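PDB 2YZC: uricase from Arthrobacter globiformis, which catalyses the oxidation of uric acid by molecular oxygen to 5-hydroxyisourate, which is processed further to (S)-allantoin. Local coordinates for residues V25-V30 / T73-A78; R191-E196 / E239-K244. All blocks are in the same frame, centred on the assembly; numbering follows the deposited sequence.

Contact 1: residues V25-V30 / T73-A78; sequences VRLVKV and TVYAFA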
loop_
_atom_site.group_PDB
_atom_site.type_symbol
_atom_site.label_atom_id
_atom_site.label_comp_id
_atom_site.label_asym_id
_atom_site.label_seq_id
_atom_site.Cartn_x
_atom_site.Cartn_y
_atom_site.Cartn_z
ATOM N N VAL A 25 -3.177 -10.821 14.432
ATOM C CA VAL A 25 -2.207 -11.719 15.053
ATOM C C VAL A 25 -1.844 -12.696 13.932
ATOM O O VAL A 25 -2.670 -13.510 13.519
ATOM C CB VAL A 25 -2.837 -12.488 16.235
ATOM C CG1 VAL A 25 -1.854 -13.533 16.775
ATOM C CG2 VAL A 25 -3.218 -11.506 17.337
ATOM N N ARG A 26 -0.622 -12.592 13.420
ATOM C CA ARG A 26 -0.186 -13.459 12.328
ATOM C C ARG A 26 0.285 -14.806 12.848
ATOM O O ARG A 26 1.246 -14.900 13.619
ATOM C CB ARG A 26 0.913 -12.767 11.521
ATOM C CG ARG A 26 0.391 -11.592 10.699
ATOM C CD ARG A 26 -0.347 -12.062 9.444
ATOM N NE ARG A 26 0.572 -12.637 8.460
ATOM C CZ ARG A 26 0.709 -13.937 8.213
ATOM N NH1 ARG A 26 1.580 -14.348 7.299
ATOM N NH2 ARG A 26 -0.021 -14.827 8.868
ATOM N N LEU A 27 -0.408 -15.849 12.410
ATOM C CA LEU A 27 -0.114 -17.204 12.842
ATOM C C LEU A 27 0.157 -18.169 11.704
ATOM O O LEU A 27 -0.543 -18.173 10.698
ATOM C CB LEU A 27 -1.295 -17.750 13.658
ATOM C CG LEU A 27 -1.412 -19.280 13.764
ATOM C CD1 LEU A 27 -0.381 -19.820 14.762
ATOM C CD2 LEU A 27 -2.819 -19.650 14.212
ATOM N N VAL A 28 1.186 -18.986 11.876
ATOM C CA VAL A 28 1.491 -20.019 10.906
ATOM C C VAL A 28 1.557 -21.301 11.717
ATOM O O VAL A 28 2.352 -21.412 12.652
ATOM C CB VAL A 28 2.829 -19.773 10.179
ATOM C CG1 VAL A 28 3.235 -21.020 9.397
ATOM C CG2 VAL A 28 2.677 -18.612 9.210
ATOM N N LYS A 29 0.682 -22.247 11.386
ATOM C CA LYS A 29 0.643 -23.534 12.072
ATOM C C LYS A 29 1.155 -24.613 11.128
ATOM O O LYS A 29 0.586 -24.840 10.056
ATOM C CB LYS A 29 -0.785 -23.881 12.501
ATOM C CG LYS A 29 -0.929 -25.274 13.126
ATOM C CD LYS A 29 -0.092 -25.404 14.389
ATOM C CE LYS A 29 -0.266 -26.764 15.058
ATOM N NZ LYS A 29 0.301 -27.879 14.252
ATOM N N VAL A 30 2.243 -25.262 11.519
ATOM C CA VAL A 30 2.804 -26.323 10.702
ATOM C C VAL A 30 2.389 -27.668 11.279
ATOM O O VAL A 30 2.510 -27.899 12.483
ATOM C CB VAL A 30 4.353 -26.273 10.669
ATOM C CG1 VAL A 30 4.885 -27.425 9.825
ATOM C CG2 VAL A 30 4.826 -24.942 10.104
ATOM N N THR A 73 -3.660 -16.456 23.814
ATOM C CA THR A 73 -4.663 -17.509 23.708
ATOM C C THR A 73 -4.747 -18.057 22.288
ATOM O O THR A 73 -4.930 -19.258 22.091
ATOM C CB THR A 73 -6.039 -16.995 24.166
ATOM O OG1 THR A 73 -5.921 -16.445 25.487
ATOM C CG2 THR A 73 -7.048 -18.129 24.194
ATOM N N VAL A 74 -4.604 -17.177 21.299
ATOM C CA VAL A 74 -4.631 -17.592 19.896
ATOM C C VAL A 74 -3.502 -18.591 19.618
ATOM O O VAL A 74 -3.719 -19.645 19.018
ATOM C CB VAL A 74 -4.467 -16.379 18.954
ATOM C CG1 VAL A 74 -4.285 -16.845 17.513
ATOM C CG2 VAL A 74 -5.690 -15.477 19.066
ATOM N N TYR A 75 -2.292 -18.262 20.054
ATOM C CA TYR A 75 -1.160 -19.156 19.827
ATOM C C TYR A 75 -1.285 -20.450 20.638
ATOM O O TYR A 75 -0.980 -21.532 20.139
ATOM C CB TYR A 75 0.155 -18.435 20.152
ATOM C CG TYR A 75 0.516 -17.370 19.135
ATOM C CD1 TYR A 75 0.722 -17.707 17.797
ATOM C CD2 TYR A 75 0.622 -16.025 19.500
ATOM C CE1 TYR A 75 1.021 -16.737 16.843
ATOM C CE2 TYR A 75 0.924 -15.038 18.549
ATOM C CZ TYR A 75 1.119 -15.406 17.228
ATOM O OH TYR A 75 1.405 -14.452 16.283
ATOM N N ALA A 76 -1.739 -20.343 21.882
ATOM C CA ALA A 76 -1.900 -21.525 22.727
ATOM C C ALA A 76 -2.909 -22.481 22.097
ATOM O O ALA A 76 -2.690 -23.692 22.069
ATOM C CB ALA A 76 -2.363 -21.123 24.131
ATOM N N PHE A 77 -4.008 -21.940 21.582
ATOM C CA PHE A 77 -5.017 -22.787 20.969
ATOM C C PHE A 77 -4.529 -23.392 19.662
ATOM O O PHE A 77 -4.904 -24.514 19.327
ATOM C CB PHE A 77 -6.322 -22.011 20.724
ATOM C CG PHE A 77 -7.190 -21.863 21.952
ATOM C CD1 PHE A 77 -8.512 -21.439 21.833
ATOM C CD2 PHE A 77 -6.693 -22.142 23.224
ATOM C CE1 PHE A 77 -9.327 -21.297 22.958
ATOM C CE2 PHE A 77 -7.500 -22.003 24.357
ATOM C CZ PHE A 77 -8.819 -21.580 24.223
ATOM N N ALA A 78 -3.681 -22.662 18.936
ATOM C CA ALA A 78 -3.166 -23.150 17.657
ATOM C C ALA A 78 -2.337 -24.416 17.844
ATOM O O ALA A 78 -2.285 -25.264 16.959
ATOM C CB ALA A 78 -2.326 -22.071 16.975
#
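V74, on the helical turn 73-78, meets V25 of strand 25-30 methyl to methyl, CG1 to CG1 at 4.2 Å, and so begins a small worked example of how a helix settles on a beta-sheet. The two segments run nearly parallel, their axes 9.7 Å apart at closest approach and only 10° different in direction.

Y75 comes next and reaches farthest. Its CG lies anti to its own carbonyl carbon (chi1 -71°), which swings the ring off the helix and carries the phenol end to the strand backbone. There OH donates to R26 O at 2.7 Å, arriving from above the carbonyl plane, 48° out of it, while R26 O itself lies in the plane of the ring at its edge. L27 CD1 also sits at the ring edge, 3.9 Å from Y75 CD1, and V25 CG1 approaches obliquely, 3.5 Å from Y75 CZ.

At A78 the methyl group packs against both branches of L27, with CB 3.7 Å from L27 CD2. The A78 carbonyl oxygen faces the aliphatic part of K29, whose CE is 3.2 Å away; the ammonium group turns to V30 O and to E267 of the second subunit.

Chemically, then, this is an apolar layer close to K22, which lines the allantoate pocket and probably belongs to the charge relay system; across it one phenolic hydrogen bond ties helix to strand backbone and gives the buried hydroxyl an acceptor.

Contact 2: residues R191-E196 / E239-K244; sequences RYNTVE and EIDEIK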
loop_
_atom_site.group_PDB
_atom_site.type_symbol
_atom_site.label_atom_id
_atom_site.label_comp_id
_atom_site.label_asym_id
_atom_site.label_seq_id
_atom_site.Cartn_x
_atom_site.Cartn_y
_atom_site.Cartn_z
ATOM N N ARG A 191 -23.419 -15.460 4.745
ATOM C CA ARG A 191 -23.743 -15.824 6.116
ATOM C C ARG A 191 -24.405 -17.193 6.206
ATOM O O ARG A 191 -25.391 -17.461 5.522
ATOM C CB ARG A 191 -24.672 -14.773 6.728
ATOM C CG ARG A 191 -25.090 -15.074 8.169
ATOM C CD ARG A 191 -25.875 -13.913 8.769
ATOM N NE ARG A 191 -27.199 -13.752 8.172
ATOM C CZ ARG A 191 -28.237 -14.545 8.434
ATOM N NH1 ARG A 191 -28.106 -15.559 9.280
ATOM N NH2 ARG A 191 -29.410 -14.322 7.858
ATOM N N TYR A 192 -23.854 -18.055 7.055
ATOM C CA TYR A 192 -24.399 -19.388 7.246
ATOM C C TYR A 192 -25.534 -19.314 8.260
ATOM O O TYR A 192 -25.486 -18.511 9.188
ATOM C CB TYR A 192 -23.312 -20.332 7.760
ATOM C CG TYR A 192 -22.198 -20.582 6.766
ATOM C CD1 TYR A 192 -22.465 -21.143 5.518
ATOM C CD2 TYR A 192 -20.873 -20.277 7.079
ATOM C CE1 TYR A 192 -21.444 -21.401 4.605
ATOM C CE2 TYR A 192 -19.840 -20.532 6.173
ATOM C CZ TYR A 192 -20.136 -21.095 4.940
ATOM O OH TYR A 192 -19.129 -21.361 4.043
ATOM N N ASN A 193 -26.557 -20.143 8.082
ATOM C CA ASN A 193 -27.673 -20.149 9.021
ATOM C C ASN A 193 -27.484 -21.242 10.071
ATOM O O ASN A 193 -28.375 -21.505 10.881
ATOM C CB ASN A 193 -29.005 -20.329 8.278
ATOM C CG ASN A 193 -28.978 -21.468 7.281
ATOM O OD1 ASN A 193 -29.516 -21.347 6.177
ATOM N ND2 ASN A 193 -28.371 -22.582 7.662
ATOM N N THR A 194 -26.306 -21.864 10.050
ATOM C CA THR A 194 -25.959 -22.927 10.989
ATOM C C THR A 194 -24.443 -23.083 11.041
ATOM O O THR A 194 -23.759 -22.779 10.067
ATOM C CB THR A 194 -26.555 -24.278 10.557
ATOM O OG1 THR A 194 -26.100 -25.303 11.448
ATOM C CG2 THR A 194 -26.119 -24.626 9.135
ATOM N N VAL A 195 -23.920 -23.559 12.168
ATOM C CA VAL A 195 -22.479 -23.747 12.292
ATOM C C VAL A 195 -22.041 -25.152 11.877
ATOM O O VAL A 195 -20.849 -25.449 11.866
ATOM C CB VAL A 195 -21.976 -23.478 13.736
ATOM C CG1 VAL A 195 -22.316 -22.051 14.145
ATOM C CG2 VAL A 195 -22.590 -24.476 14.703
ATOM N N GLU A 196 -22.988 -26.022 11.539
ATOM C CA GLU A 196 -22.600 -27.362 11.118
ATOM C C GLU A 196 -22.478 -27.382 9.598
ATOM O O GLU A 196 -23.379 -27.797 8.868
ATOM C CB GLU A 196 -23.587 -28.421 11.634
ATOM C CG GLU A 196 -24.951 -28.448 10.994
ATOM C CD GLU A 196 -25.875 -29.460 11.664
ATOM O OE1 GLU A 196 -26.407 -29.149 12.755
ATOM O OE2 GLU A 196 -26.060 -30.564 11.105
ATOM N N GLU A 239 -27.428 -24.109 3.570
ATOM C CA GLU A 239 -26.860 -23.536 4.783
ATOM C C GLU A 239 -26.547 -22.047 4.680
ATOM O O GLU A 239 -26.149 -21.430 5.667
ATOM C CB GLU A 239 -25.594 -24.295 5.205
ATOM C CG GLU A 239 -24.648 -24.643 4.070
ATOM C CD GLU A 239 -25.117 -25.853 3.287
ATOM O OE1 GLU A 239 -25.262 -26.933 3.904
ATOM O OE2 GLU A 239 -25.342 -25.728 2.064
ATOM N N ILE A 240 -26.719 -21.471 3.494
ATOM C CA ILE A 240 -26.453 -20.049 3.314
ATOM C C ILE A 240 -27.752 -19.249 3.235
ATOM O O ILE A 240 -28.630 -19.553 2.432
ATOM C CB ILE A 240 -25.614 -19.795 2.033
ATOM C CG1 ILE A 240 -24.246 -20.481 2.165
ATOM C CG2 ILE A 240 -25.452 -18.294 1.809
ATOM C CD1 ILE A 240 -23.331 -20.320 0.939
ATOM N N ASP A 241 -27.877 -18.227 4.077
ATOM C CA ASP A 241 -29.080 -17.395 4.074
ATOM C C ASP A 241 -28.969 -16.172 3.181
ATOM O O ASP A 241 -29.978 -15.655 2.693
ATOM C CB ASP A 241 -29.419 -16.940 5.491
ATOM C CG ASP A 241 -30.484 -17.800 6.136
ATOM O OD1 ASP A 241 -30.910 -18.791 5.504
ATOM O OD2 ASP A 241 -30.890 -17.482 7.272
ATOM N N GLU A 242 -27.748 -15.699 2.970
ATOM C CA GLU A 242 -27.553 -14.527 2.141
ATOM C C GLU A 242 -26.097 -14.352 1.757
ATOM O O GLU A 242 -25.194 -14.826 2.439
ATOM C CB GLU A 242 -28.023 -13.274 2.882
ATOM C CG GLU A 242 -27.415 -13.135 4.273
ATOM C CD GLU A 242 -27.816 -11.847 4.959
ATOM O OE1 GLU A 242 -27.658 -11.760 6.198
ATOM O OE2 GLU A 242 -28.279 -10.921 4.258
ATOM N N ILE A 243 -25.885 -13.668 0.647
ATOM C CA ILE A 243 -24.538 -13.398 0.185
ATOM C C ILE A 243 -24.520 -11.948 -0.257
ATOM O O ILE A 243 -25.454 -11.469 -0.904
ATOM C CB ILE A 243 -24.142 -14.330 -0.982
ATOM C CG1 ILE A 243 -22.723 -13.988 -1.458
ATOM C CG2 ILE A 243 -25.141 -14.203 -2.123
ATOM C CD1 ILE A 243 -22.167 -14.957 -2.470
ATOM N N LYS A 244 -23.469 -11.240 0.134
ATOM C CA LYS A 244 -23.320 -9.843 -0.224
ATOM C C LYS A 244 -22.083 -9.722 -1.082
ATOM O O LYS A 244 -21.069 -10.359 -0.804
ATOM C CB LYS A 244 -23.150 -8.976 1.021
ATOM C CG LYS A 244 -24.372 -8.921 1.914
ATOM C CD LYS A 244 -24.185 -7.908 3.027
ATOM C CE LYS A 244 -25.502 -7.629 3.733
ATOM N NZ LYS A 244 -25.354 -6.514 4.705
HETATM O O HOH W 1 -32.221 -15.678 8.613
#
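R191 and E242 face one another across neighbouring antiparallel strands, and the arginine illustrates how one long side chain can serve two acidic partners. Its CB lies 4.0 Å from E242 CG, and the chain then extends with CG anti to the backbone N (chi1 179°) before bending at chi3 (70°), which brings the guanidinium back to the partner strand. CD passes 3.8 Å from E242 OE1. NE makes the main bond, donating to E242 OE1 at 2.8 Å, almost straight and nearly within the guanidinium plane; the carboxylate, turned about 82° to that plane, accepts with its anti lone pair, and the same oxygen also takes a bond from W295 NE1. D241 CB lies over one face of the guanidinium, and NH2 ends 3.5 Å from D241 OD2 in a longer salt bridge, which a water also spans. An alanine here is likely to leave E242 OE1 with W295 but without its charged mate, and D241 without the guanidinium that its CB and OD2 meet.

Backbone bonds run from R191 N to E242 O and from D241 N to R191 O, and just past the strand N193 N donates to E239 O at 2.8 Å. Farther on, T194 OG1 accepts from E196 N in an ST turn.

On the other face of the sheet Y192 meets I240, CE1 to CG1, beneath helix 199-216, which supplies V202 to the tyrosine and V206 to the isoleucine. Strands 143-157 and 276-285 flank the pair, bonded through their backbones to Y192 and D241 respectively.

In the fold
Contacts 1 and 2 lie in series along the chain, the first closing before the second opens, one in each of the two tandem uricase domains. Their centres are 26 Å apart and their nearest atoms about 16 Å, so they do not touch. What they share is the antiparallel sheet: contact 1 sets helix 67-78 against strand 13-31, whereas contact 2 pairs strands 182-192 and 240-254 where helices 199-216 and 222-236 intervene in sequence. This is the tunnelling (T-) fold of the uricase family, an antiparallel sheet backed by helices. Contact 1 lies where that sheet runs on into another subunit, near the ligand pocket; contact 2 is internal to its chain, away from the known sites.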